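Local coordinates for protein cypemycin cysteine dehydrogenase (decarboxylating) (Streptomyces sp, PDB 6JDD) that catalyses the oxidative decarboxylation of the C-terminal cysteine of the cypemycin precursor peptide, a step in the biosynthesis of this linaridin, at residues F90-A95 against M114-T119; A121-A126 against P147-A152; H12-G17 against S43-A48. One frame throughout, in Å; residues are numbered along the deposited sequence.

Contact 1. Residues F90-A95 against M114-T119; sequences FLVFPA and MMLQLT. With FAD (flavin-adenine dinucleotide), chain B.
Phe-90 is the main bump here: its ring leaves the strand and enters a hollow lined by Met-115 and Leu-116 of helix 111-118 and by Thr-119 just past its end. This is helix-on-sheet packing in the alpha/beta flavoprotein fold, where a helix lies across a central strand of the parallel sheet, the axes of strand 90-92 and helix 114-118 being 10.8 Å apart at -126°. With CG anti to the carbonyl carbon (chi1 -67°), ring atom CE2 comes beside Met-115. Met-115 borders the ring in a Met-aromatic contact, SD standing 4.9 Å from the ring centroid and obliquely placed. Its chain is extended as far as SD and then bends at chi3 (70°), which brings CE alongside CE2 and CD2 of the same ring. Leu-116 runs past Phe-90 in the opposite direction, CD2 meeting CB of the phenylalanine at 3.8 Å. Its other branch serves the second bump on the strand, since CD1 meets CG2 of Val-92 at 3.9 Å. Where the helix ends, Thr-119 closes the hollow, with CG2 over one face of the Phe-90 ring and OG1 beside CE1; that hydroxyl has its polar partner in the backbone N of Ala-121. Met-114 takes no part in the hollow and reaches instead to an FAD held largely by a second subunit, its CE 3.4 Å from flavin N1.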
loop_
_atom_site.group_PDB
_atom_site.type_symbol
_atom_site.label_atom_id
_atom_site.label_comp_id
_atom_site.label_asym_id
_atom_site.label_seq_id
_atom_site.Cartn_x
_atom_site.Cartn_y
_atom_site.Cartn_z
ATOM N N PHE A 90 -30.066 -17.801 -21.281
ATOM C CA PHE A 90 -29.438 -16.920 -20.271
ATOM C C PHE A 90 -30.399 -16.788 -19.100
ATOM O O PHE A 90 -31.527 -16.389 -19.307
ATOM C CB PHE A 90 -29.123 -15.553 -20.865
ATOM C CG PHE A 90 -28.065 -15.590 -21.923
ATOM C CD1 PHE A 90 -28.362 -15.987 -23.209
ATOM C CD2 PHE A 90 -26.759 -15.273 -21.612
ATOM C CE1 PHE A 90 -27.376 -16.034 -24.178
ATOM C CE2 PHE A 90 -25.778 -15.298 -22.590
ATOM C CZ PHE A 90 -26.087 -15.683 -23.870
ATOM N N LEU A 91 -29.966 -17.221 -17.927
ATOM C CA LEU A 91 -30.804 -17.190 -16.708
ATOM C C LEU A 91 -30.170 -16.164 -15.781
ATOM O O LEU A 91 -29.018 -16.338 -15.443
ATOM C CB LEU A 91 -30.888 -18.574 -16.050
ATOM C CG LEU A 91 -31.133 -19.742 -17.002
ATOM C CD1 LEU A 91 -30.986 -21.078 -16.281
ATOM C CD2 LEU A 91 -32.513 -19.651 -17.648
ATOM N N VAL A 92 -30.908 -15.131 -15.409
ATOM C CA VAL A 92 -30.477 -14.162 -14.372
ATOM C C VAL A 92 -31.007 -14.658 -13.021
ATOM O O VAL A 92 -32.188 -14.565 -12.765
ATOM C CB VAL A 92 -30.925 -12.740 -14.735
ATOM C CG1 VAL A 92 -30.313 -11.710 -13.802
ATOM C CG2 VAL A 92 -30.570 -12.409 -16.181
ATOM N N PHE A 93 -30.117 -15.218 -12.217
ATOM C CA PHE A 93 -30.453 -16.141 -11.110
ATOM C C PHE A 93 -29.492 -15.899 -9.961
ATOM O O PHE A 93 -28.334 -16.283 -10.064
ATOM C CB PHE A 93 -30.348 -17.588 -11.594
ATOM C CG PHE A 93 -30.780 -18.609 -10.577
ATOM C CD1 PHE A 93 -32.103 -18.691 -10.180
ATOM C CD2 PHE A 93 -29.865 -19.473 -10.016
ATOM C CE1 PHE A 93 -32.507 -19.615 -9.234
ATOM C CE2 PHE A 93 -30.274 -20.399 -9.073
ATOM C CZ PHE A 93 -31.593 -20.472 -8.679
ATOM N N PRO A 94 -29.865 -15.147 -8.910
ATOM C CA PRO A 94 -31.052 -14.298 -8.912
ATOM C C PRO A 94 -30.884 -12.960 -9.642
ATOM O O PRO A 94 -29.776 -12.615 -10.019
ATOM C CB PRO A 94 -31.203 -13.994 -7.430
ATOM C CG PRO A 94 -29.787 -13.850 -6.970
ATOM C CD PRO A 94 -29.067 -14.962 -7.702
ATOM N N ALA A 95 -32.000 -12.241 -9.817
ATOM C CA ALA A 95 -32.026 -10.931 -10.495
ATOM C C ALA A 95 -32.484 -9.890 -9.512
ATOM O O ALA A 95 -33.589 -9.953 -9.087
ATOM C CB ALA A 95 -32.924 -10.967 -11.663
ATOM N N MET A 114 -24.008 -5.874 -21.531
ATOM C CA MET A 114 -23.826 -5.772 -22.998
ATOM C C MET A 114 -24.368 -7.073 -23.611
ATOM O O MET A 114 -25.176 -7.016 -24.512
ATOM C CB MET A 114 -22.350 -5.544 -23.360
ATOM C CG MET A 114 -22.052 -5.502 -24.856
ATOM S SD MET A 114 -22.690 -3.995 -25.579
ATOM C CE MET A 114 -21.337 -2.868 -25.212
ATOM N N MET A 115 -23.928 -8.196 -23.051
ATOM C CA MET A 115 -24.265 -9.550 -23.523
ATOM C C MET A 115 -25.782 -9.719 -23.530
ATOM O O MET A 115 -26.314 -10.123 -24.545
ATOM C CB MET A 115 -23.588 -10.540 -22.585
ATOM C CG MET A 115 -23.794 -11.981 -22.967
ATOM S SD MET A 115 -23.019 -13.055 -21.757
ATOM C CE MET A 115 -24.070 -12.835 -20.330
ATOM N N LEU A 116 -26.453 -9.379 -22.434
ATOM C CA LEU A 116 -27.904 -9.576 -22.289
ATOM C C LEU A 116 -28.648 -8.602 -23.230
ATOM O O LEU A 116 -29.711 -8.964 -23.713
ATOM C CB LEU A 116 -28.313 -9.399 -20.822
ATOM C CG LEU A 116 -27.820 -10.490 -19.876
ATOM C CD1 LEU A 116 -28.285 -10.245 -18.465
ATOM C CD2 LEU A 116 -28.260 -11.857 -20.319
ATOM N N GLN A 117 -28.114 -7.392 -23.471
ATOM C CA GLN A 117 -28.714 -6.470 -24.459
ATOM C C GLN A 117 -28.632 -7.100 -25.860
ATOM O O GLN A 117 -29.577 -6.897 -26.640
ATOM C CB GLN A 117 -28.023 -5.098 -24.497
ATOM C CG GLN A 117 -28.213 -4.190 -23.261
ATOM C CD GLN A 117 -29.639 -3.913 -22.845
ATOM O OE1 GLN A 117 -30.572 -4.008 -23.655
ATOM N NE2 GLN A 117 -29.819 -3.568 -21.569
ATOM N N LEU A 118 -27.567 -7.815 -26.215
ATOM C CA LEU A 118 -27.326 -8.173 -27.629
ATOM C C LEU A 118 -27.876 -9.567 -27.936
ATOM O O LEU A 118 -28.098 -9.895 -29.108
ATOM C CB LEU A 118 -25.833 -8.062 -27.951
ATOM C CG LEU A 118 -25.210 -6.677 -27.807
ATOM C CD1 LEU A 118 -23.756 -6.730 -28.177
ATOM C CD2 LEU A 118 -25.899 -5.683 -28.690
ATOM N N THR A 119 -28.122 -10.388 -26.936
ATOM C CA THR A 119 -28.535 -11.777 -27.224
ATOM C C THR A 119 -29.939 -11.750 -27.844
ATOM O O THR A 119 -30.757 -10.881 -27.472
ATOM C CB THR A 119 -28.436 -12.677 -25.995
ATOM O OG1 THR A 119 -28.713 -14.016 -26.408
ATOM C CG2 THR A 119 -29.401 -12.263 -24.910
HETATM P PA FAD B . -17.541 5.397 -18.376
HETATM O O1A FAD B . -17.417 6.730 -17.712
HETATM O O2A FAD B . -16.327 4.534 -18.461
HETATM O O5B FAD B . -18.734 4.572 -17.691
HETATM C C5B FAD B . -18.422 3.695 -16.580
HETATM C C4B FAD B . -19.663 3.486 -15.746
HETATM O O4B FAD B . -19.346 3.729 -14.351
HETATM C C3B FAD B . -20.851 4.404 -16.067
HETATM O O3B FAD B . -22.088 3.717 -15.921
HETATM C C2B FAD B . -20.701 5.518 -15.028
HETATM O O2B FAD B . -21.920 6.170 -14.745
HETATM C C1B FAD B . -20.192 4.727 -13.828
HETATM N N9A FAD B . -19.422 5.526 -12.883
HETATM C C8A FAD B . -19.575 6.860 -12.592
HETATM N N7A FAD B . -18.718 7.281 -11.691
HETATM C C5A FAD B . -17.961 6.159 -11.373
HETATM C C6A FAD B . -16.890 5.952 -10.482
HETATM N N6A FAD B . -16.372 6.905 -9.713
HETATM N N1A FAD B . -16.370 4.704 -10.416
HETATM C C2A FAD B . -16.896 3.747 -11.193
HETATM N N3A FAD B . -17.898 3.825 -12.065
HETATM C C4A FAD B . -18.390 5.074 -12.105
HETATM N N1 FAD B . -19.093 -0.503 -26.034
HETATM C C2 FAD B . -19.694 0.096 -27.088
HETATM O O2 FAD B . -20.766 0.689 -26.954
HETATM N N3 FAD B . -19.152 0.072 -28.334
HETATM C C4 FAD B . -17.962 -0.561 -28.598
HETATM O O4 FAD B . -17.511 -0.557 -29.734
HETATM C C4X FAD B . -17.306 -1.195 -27.526
HETATM N N5 FAD B . -16.171 -1.803 -27.759
HETATM C C5X FAD B . -15.552 -2.413 -26.700
HETATM C C6 FAD B . -14.331 -3.071 -26.931
HETATM C C7 FAD B . -13.654 -3.704 -25.916
HETATM C C7M FAD B . -12.348 -4.400 -26.200
HETATM C C8 FAD B . -14.196 -3.696 -24.607
HETATM C C8M FAD B . -13.472 -4.382 -23.478
HETATM C C9 FAD B . -15.393 -3.053 -24.367
HETATM C C9A FAD B . -16.091 -2.403 -25.399
HETATM N N10 FAD B . -17.303 -1.745 -25.191
HETATM C C10 FAD B . -17.950 -1.121 -26.241
HETATM C "C1'" FAD B . -17.898 -1.714 -23.844
HETATM C "C2'" FAD B . -17.649 -0.394 -23.140
HETATM O "O2'" FAD B . -16.256 -0.244 -22.879
HETATM C "C3'" FAD B . -18.422 -0.320 -21.821
HETATM O "O3'" FAD B . -19.817 -0.251 -22.096
HETATM C "C4'" FAD B . -18.025 0.868 -20.941
HETATM O "O4'" FAD B . -18.780 0.840 -19.728
HETATM C "C5'" FAD B . -18.239 2.195 -21.632
HETATM O "O5'" FAD B . -18.023 3.276 -20.684
HETATM P P FAD B . -17.953 4.786 -21.219
HETATM O O1P FAD B . -19.136 5.032 -22.094
HETATM O O2P FAD B . -16.585 5.029 -21.768
HETATM O O3P FAD B . -18.126 5.611 -19.854
#

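Contact 2. Residues A121-A126 against P147-A152; sequences APLVIA and PNVEFA
Strands 123-126 and 149-151 run parallel as neighbours, 4.6 Å apart at closest with a 25° twist, and form the two strands of a beta-alpha-beta crossover whose helix is 134-142. Leu-123, Val-124 and Ile-125 pair with Val-149, Glu-150 and Phe-151 in turn. Glu-150 uses both backbone polar atoms in this pairing: its N gives a 3.0 Å bond to Leu-123 O, and its O receives Ile-125 N. One step on, Ala-152 N reaches Ile-125 O. A further bond from Leu-123 N to Asn-148 O is less certain, because the position of that oxygen is in doubt.

On the face shared by Leu-123, Ile-125, Val-149 and Phe-151, Ile-125 does most of the filling. Its CB sits 4.2 Å from the Phe-151 ring centroid, a CH-pi contact over the face, while CG2 comes to 3.6 Å from ring atom CE2. With CG1 anti to the carbonyl carbon (chi1 -56°) and the chain extended beyond it, CD1 reaches Val-149 CG1. Helix 97-104 packs against Ile-125 and Phe-151 from this side. Val-124, on the other face, touches Ala-152 CB just past the strand with its CG1, at 3.9 Å, and Glu-150 leads away to a salt bridge with Arg-181 of helix 172-185.

Ahead of the strands, the Asn-148 side chain holds the loop before strand 123-126: ND2 donates to Ala-121 O at 2.9 Å and 158°, the acceptor lying in the plane of the asparagine amide.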
loop_
_atom_site.group_PDB
_atom_site.type_symbol
_atom_site.label_atom_id
_atom_site.label_comp_id
_atom_site.label_asym_id
_atom_site.label_seq_id
_atom_site.Cartn_x
_atom_site.Cartn_y
_atom_site.Cartn_z
ATOM N N ALA A 121 -31.170 -15.046 -27.803
ATOM C CA ALA A 121 -31.542 -16.315 -27.147
ATOM C C ALA A 121 -32.569 -16.030 -26.050
ATOM O O ALA A 121 -32.701 -14.909 -25.550
ATOM C CB ALA A 121 -30.313 -17.008 -26.589
ATOM N N PRO A 122 -33.330 -17.065 -25.628
ATOM C CA PRO A 122 -34.207 -16.943 -24.467
ATOM C C PRO A 122 -33.452 -16.420 -23.238
ATOM O O PRO A 122 -32.426 -16.900 -22.916
ATOM C CB PRO A 122 -34.675 -18.378 -24.232
ATOM C CG PRO A 122 -34.502 -19.073 -25.564
ATOM C CD PRO A 122 -33.327 -18.408 -26.229
ATOM N N LEU A 123 -34.014 -15.397 -22.619
ATOM C CA LEU A 123 -33.465 -14.702 -21.436
ATOM C C LEU A 123 -34.506 -14.795 -20.348
ATOM O O LEU A 123 -35.529 -14.182 -20.498
ATOM C CB LEU A 123 -33.232 -13.234 -21.795
ATOM C CG LEU A 123 -32.239 -12.480 -20.916
ATOM C CD1 LEU A 123 -31.782 -11.229 -21.598
ATOM C CD2 LEU A 123 -32.832 -12.139 -19.568
ATOM N N VAL A 124 -34.236 -15.540 -19.295
ATOM C CA VAL A 124 -35.199 -15.741 -18.181
ATOM C C VAL A 124 -34.679 -15.046 -16.936
ATOM O O VAL A 124 -33.529 -15.182 -16.605
ATOM C CB VAL A 124 -35.453 -17.219 -17.907
ATOM C CG1 VAL A 124 -36.584 -17.392 -16.917
ATOM C CG2 VAL A 124 -35.738 -17.966 -19.195
ATOM N N ILE A 125 -35.578 -14.367 -16.257
ATOM C CA ILE A 125 -35.241 -13.482 -15.119
ATOM C C ILE A 125 -35.886 -14.064 -13.871
ATOM O O ILE A 125 -37.140 -14.036 -13.747
ATOM C CB ILE A 125 -35.683 -12.037 -15.374
ATOM C CG1 ILE A 125 -35.075 -11.521 -16.671
ATOM C CG2 ILE A 125 -35.315 -11.166 -14.179
ATOM C CD1 ILE A 125 -35.465 -10.118 -17.024
ATOM N N ALA A 126 -35.029 -14.543 -12.987
ATOM C CA ALA A 126 -35.430 -15.091 -11.693
ATOM C C ALA A 126 -35.290 -13.961 -10.681
ATOM O O ALA A 126 -34.362 -13.965 -9.879
ATOM C CB ALA A 126 -34.603 -16.291 -11.387
ATOM N N PRO A 147 -38.760 -9.780 -27.463
ATOM C CA PRO A 147 -39.524 -11.014 -27.542
ATOM C C PRO A 147 -38.845 -12.149 -26.775
ATOM O O PRO A 147 -39.491 -13.024 -26.342
ATOM C CB PRO A 147 -39.613 -11.256 -29.057
ATOM C CG PRO A 147 -38.355 -10.586 -29.647
ATOM C CD PRO A 147 -38.075 -9.418 -28.727
ATOM N N ASN A 148 -37.541 -12.085 -26.576
ATOM C CA ASN A 148 -36.795 -13.218 -25.966
ATOM C C ASN A 148 -36.818 -13.148 -24.433
ATOM O O ASN A 148 -36.313 -14.058 -23.818
ATOM C CB ASN A 148 -35.386 -13.278 -26.545
ATOM C CG ASN A 148 -34.608 -11.980 -26.416
ATOM O OD1 ASN A 148 -35.173 -10.884 -26.546
ATOM N ND2 ASN A 148 -33.287 -12.103 -26.216
ATOM N N VAL A 149 -37.362 -12.108 -23.816
ATOM C CA VAL A 149 -37.234 -11.943 -22.344
ATOM C C VAL A 149 -38.486 -12.453 -21.651
ATOM O O VAL A 149 -39.540 -12.046 -22.050
ATOM C CB VAL A 149 -37.004 -10.468 -22.030
ATOM C CG1 VAL A 149 -37.125 -10.181 -20.560
ATOM C CG2 VAL A 149 -35.678 -10.034 -22.584
ATOM N N GLU A 150 -38.347 -13.236 -20.593
ATOM C CA GLU A 150 -39.460 -13.636 -19.694
ATOM C C GLU A 150 -39.004 -13.605 -18.239
ATOM O O GLU A 150 -37.832 -13.795 -17.973
ATOM C CB GLU A 150 -39.950 -15.052 -19.983
ATOM C CG GLU A 150 -40.864 -15.081 -21.182
ATOM C CD GLU A 150 -41.619 -16.372 -21.473
ATOM O OE1 GLU A 150 -41.829 -17.223 -20.534
ATOM O OE2 GLU A 150 -42.013 -16.521 -22.654
ATOM N N PHE A 151 -39.952 -13.457 -17.329
ATOM C CA PHE A 151 -39.739 -13.672 -15.885
ATOM C C PHE A 151 -40.081 -15.116 -15.574
ATOM O O PHE A 151 -40.949 -15.660 -16.142
ATOM C CB PHE A 151 -40.553 -12.668 -15.081
ATOM C CG PHE A 151 -39.972 -11.279 -15.152
ATOM C CD1 PHE A 151 -40.223 -10.463 -16.245
ATOM C CD2 PHE A 151 -39.155 -10.817 -14.129
ATOM C CE1 PHE A 151 -39.627 -9.219 -16.311
ATOM C CE2 PHE A 151 -38.595 -9.566 -14.178
ATOM C CZ PHE A 151 -38.848 -8.764 -15.263
ATOM N N ALA A 152 -39.341 -15.714 -14.672
ATOM C CA ALA A 152 -39.469 -17.143 -14.357
ATOM C C ALA A 152 -40.799 -17.321 -13.660
ATOM O O ALA A 152 -41.290 -16.358 -13.082
ATOM C CB ALA A 152 -38.326 -17.592 -13.468
#

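Contact 3. Residues H12-G17 against S43-A48; sequences HVHVTG and SVTPAA. With FAD (flavin-adenine dinucleotide), chain C.
Ser-43 OG sits between two imidazoles, 2.8 Å from His-12 NE2 and 2.6 Å from His-14 ND1, hydrogen-bonded to both and near the plane of each ring. The serine hydroxyl lies between its own backbone N and carbonyl carbon (chi1 61°), which puts it in reach of both nitrogens; the remaining nitrogen of His-12, ND1, goes to Ser-84 OG. Backbone bonds run alongside: Ser-43 N to Val-13 O, Val-15 N to Ser-43 O, and Thr-45 N to Val-15 O. These two parallel strands belong to the first beta-alpha-beta unit of a Rossmann-like flavoprotein fold, and the loops at their C-terminal ends hold the FAD pyrophosphate. Thr-45 OG1 accepts from Ala-48 N at 3.1 Å, an ST motif, while donating to O2P of the FAD at 2.5 Å, so one hydroxyl serves both the loop and the phosphate. Replacing Thr-45 with a valine would probably leave Ala-48 N without its acceptor and O2P with one donor fewer. Gly-17 N also donates to O2P, at 2.8 Å, and Ala-47 N to O2A of the second phosphate. Thr-16 OG1 is bonded to Pro-94 O and Thr-96 N. Gly-17 O accepts from the ribityl hydroxyl O2' of the FAD at 2.6 Å.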
loop_
_atom_site.group_PDB
_atom_site.type_symbol
_atom_site.label_atom_id
_atom_site.label_comp_id
_atom_site.label_asym_id
_atom_site.label_seq_id
_atom_site.Cartn_x
_atom_site.Cartn_y
_atom_site.Cartn_z
ATOM N N HIS A 12 -25.988 -20.177 -19.801
ATOM C CA HIS A 12 -25.246 -19.161 -19.038
ATOM C C HIS A 12 -26.104 -18.708 -17.874
ATOM O O HIS A 12 -27.298 -18.452 -18.091
ATOM C CB HIS A 12 -24.926 -17.954 -19.903
ATOM C CG HIS A 12 -24.109 -16.965 -19.156
ATOM N ND1 HIS A 12 -22.759 -16.856 -19.335
ATOM C CD2 HIS A 12 -24.442 -16.081 -18.203
ATOM C CE1 HIS A 12 -22.302 -15.924 -18.532
ATOM N NE2 HIS A 12 -23.294 -15.460 -17.813
ATOM N N VAL A 13 -25.497 -18.635 -16.696
ATOM C CA VAL A 13 -26.157 -18.156 -15.461
ATOM C C VAL A 13 -25.475 -16.851 -15.079
ATOM O O VAL A 13 -24.275 -16.823 -14.955
ATOM C CB VAL A 13 -26.140 -19.187 -14.323
ATOM C CG1 VAL A 13 -26.762 -18.596 -13.092
ATOM C CG2 VAL A 13 -26.870 -20.469 -14.689
ATOM N N HIS A 14 -26.257 -15.792 -14.960
ATOM C CA HIS A 14 -25.794 -14.462 -14.514
ATOM C C HIS A 14 -26.314 -14.229 -13.104
ATOM O O HIS A 14 -27.550 -14.232 -12.907
ATOM C CB HIS A 14 -26.239 -13.385 -15.497
ATOM C CG HIS A 14 -25.786 -12.021 -15.112
ATOM N ND1 HIS A 14 -24.450 -11.725 -14.906
ATOM C CD2 HIS A 14 -26.476 -10.895 -14.845
ATOM C CE1 HIS A 14 -24.348 -10.461 -14.543
ATOM N NE2 HIS A 14 -25.579 -9.936 -14.468
ATOM N N VAL A 15 -25.386 -14.128 -12.162
ATOM C CA VAL A 15 -25.687 -14.085 -10.704
ATOM C C VAL A 15 -25.540 -12.647 -10.231
ATOM O O VAL A 15 -24.467 -12.062 -10.467
ATOM C CB VAL A 15 -24.751 -15.018 -9.922
ATOM C CG1 VAL A 15 -25.147 -15.117 -8.442
ATOM C CG2 VAL A 15 -24.665 -16.391 -10.579
ATOM N N THR A 16 -26.543 -12.112 -9.533
ATOM C CA THR A 16 -26.584 -10.685 -9.102
ATOM C C THR A 16 -26.761 -10.638 -7.585
ATOM O O THR A 16 -27.074 -11.629 -7.019
ATOM C CB THR A 16 -27.661 -9.878 -9.862
ATOM O OG1 THR A 16 -28.969 -10.192 -9.366
ATOM C CG2 THR A 16 -27.612 -10.054 -11.374
ATOM N N GLY A 17 -26.593 -9.453 -6.996
ATOM C CA GLY A 17 -26.292 -9.199 -5.574
ATOM C C GLY A 17 -27.504 -9.232 -4.682
ATOM O O GLY A 17 -27.793 -8.255 -3.964
ATOM N N SER A 43 -21.519 -15.939 -14.906
ATOM C CA SER A 43 -21.024 -14.558 -14.680
ATOM C C SER A 43 -21.517 -14.106 -13.303
ATOM O O SER A 43 -22.589 -14.509 -12.880
ATOM C CB SER A 43 -21.426 -13.602 -15.797
ATOM O OG SER A 43 -22.836 -13.482 -15.932
ATOM N N VAL A 44 -20.725 -13.335 -12.602
ATOM C CA VAL A 44 -21.065 -12.947 -11.214
ATOM C C VAL A 44 -20.773 -11.456 -11.069
ATOM O O VAL A 44 -19.676 -11.034 -11.357
ATOM C CB VAL A 44 -20.240 -13.768 -10.208
ATOM C CG1 VAL A 44 -20.599 -13.412 -8.791
ATOM C CG2 VAL A 44 -20.378 -15.256 -10.416
ATOM N N THR A 45 -21.722 -10.683 -10.584
ATOM C CA THR A 45 -21.557 -9.222 -10.418
ATOM C C THR A 45 -20.705 -9.009 -9.194
ATOM O O THR A 45 -20.724 -9.827 -8.297
ATOM C CB THR A 45 -22.856 -8.427 -10.244
ATOM O OG1 THR A 45 -23.492 -8.715 -8.991
ATOM C CG2 THR A 45 -23.806 -8.635 -11.401
ATOM N N PRO A 46 -19.954 -7.894 -9.146
ATOM C CA PRO A 46 -19.222 -7.524 -7.946
ATOM C C PRO A 46 -20.126 -7.682 -6.695
ATOM O O PRO A 46 -19.731 -8.266 -5.753
ATOM C CB PRO A 46 -18.829 -6.089 -8.303
ATOM C CG PRO A 46 -18.590 -6.145 -9.780
ATOM C CD PRO A 46 -19.773 -6.952 -10.261
ATOM N N ALA A 47 -21.335 -7.132 -6.729
ATOM C CA ALA A 47 -22.251 -7.197 -5.576
ATOM C C ALA A 47 -22.417 -8.661 -5.186
ATOM O O ALA A 47 -22.313 -8.995 -4.019
ATOM C CB ALA A 47 -23.572 -6.544 -5.903
ATOM N N ALA A 48 -22.721 -9.531 -6.138
ATOM C CA ALA A 48 -23.019 -10.957 -5.836
ATOM C C ALA A 48 -21.776 -11.621 -5.236
ATOM O O ALA A 48 -21.898 -12.578 -4.471
ATOM C CB ALA A 48 -23.444 -11.670 -7.090
HETATM P PA FAD C . -23.588 -4.658 -9.820
HETATM O O1A FAD C . -22.733 -4.916 -11.017
HETATM O O2A FAD C . -23.045 -5.007 -8.475
HETATM O O5B FAD C . -24.055 -3.123 -9.822
HETATM C C5B FAD C . -23.239 -2.148 -9.124
HETATM C C4B FAD C . -23.494 -0.778 -9.703
HETATM O O4B FAD C . -22.224 -0.147 -10.010
HETATM C C3B FAD C . -24.302 -0.739 -11.008
HETATM O O3B FAD C . -25.157 0.397 -11.051
HETATM C C2B FAD C . -23.207 -0.660 -12.075
HETATM O O2B FAD C . -23.657 -0.076 -13.278
HETATM C C1B FAD C . -22.180 0.218 -11.370
HETATM N N9A FAD C . -20.817 0.026 -11.849
HETATM C C8A FAD C . -20.414 -0.322 -13.115
HETATM N N7A FAD C . -19.108 -0.415 -13.220
HETATM C C5A FAD C . -18.629 -0.112 -11.951
HETATM C C6A FAD C . -17.329 -0.038 -11.414
HETATM N N6A FAD C . -16.224 -0.275 -12.115
HETATM N N1A FAD C . -17.215 0.295 -10.106
HETATM C C2A FAD C . -18.332 0.533 -9.405
HETATM N N3A FAD C . -19.601 0.494 -9.802
HETATM C C4A FAD C . -19.678 0.162 -11.101
HETATM N N1 FAD C . -31.440 -6.074 -4.146
HETATM C C2 FAD C . -32.464 -6.712 -4.758
HETATM O O2 FAD C . -32.938 -6.284 -5.812
HETATM N N3 FAD C . -33.016 -7.844 -4.246
HETATM C C4 FAD C . -32.568 -8.408 -3.077
HETATM O O4 FAD C . -33.093 -9.427 -2.653
HETATM C C4X FAD C . -31.502 -7.773 -2.410
HETATM N N5 FAD C . -31.061 -8.296 -1.295
HETATM C C5X FAD C . -30.024 -7.660 -0.665
HETATM C C6 FAD C . -29.536 -8.209 0.534
HETATM C C7 FAD C . -28.499 -7.625 1.220
HETATM C C7M FAD C . -28.002 -8.239 2.503
HETATM C C8 FAD C . -27.904 -6.444 0.710
HETATM C C8M FAD C . -26.765 -5.786 1.443
HETATM C C9 FAD C . -28.373 -5.896 -0.467
HETATM C C9A FAD C . -29.434 -6.487 -1.174
HETATM N N10 FAD C . -29.932 -5.960 -2.365
HETATM C C10 FAD C . -30.978 -6.580 -3.022
HETATM C "C1'" FAD C . -29.340 -4.734 -2.928
HETATM C "C2'" FAD C . -28.377 -5.033 -4.061
HETATM O "O2'" FAD C . -27.244 -5.734 -3.557
HETATM C "C3'" FAD C . -27.913 -3.743 -4.742
HETATM O "O3'" FAD C . -29.010 -3.152 -5.431
HETATM C "C4'" FAD C . -26.756 -3.947 -5.723
HETATM O "O4'" FAD C . -26.379 -2.690 -6.287
HETATM C "C5'" FAD C . -27.103 -4.911 -6.834
HETATM O "O5'" FAD C . -26.039 -4.914 -7.824
HETATM P P FAD C . -26.048 -6.024 -8.981
HETATM O O1P FAD C . -27.402 -6.040 -9.609
HETATM O O2P FAD C . -25.497 -7.294 -8.421
HETATM O O3P FAD C . -24.992 -5.405 -10.018
#

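From the N terminus, contact 3 comes first: the chain leaves strand 10-15, runs through helix 24-34 and comes back as strand 39-44 beside it. Contact 1 opens only at strand 90-95 and closes when helix 111-118 folds back over that strand, after the intervening helix 97-104. Contact 2 then spans helix 134-142, bringing strand 149-151 next to 123-127. The three loops follow in series; none nests in or crosses another. In space strand 90-95 is the middle member, flanked by 10-15 and 123-127, with probable hydrogen bonds Phe-93 N to His-14 O and Phe-90 O to Val-124 N. Contacts 2 and 3 lie on opposite sides of the chain's centre, about 16 Å apart between centres.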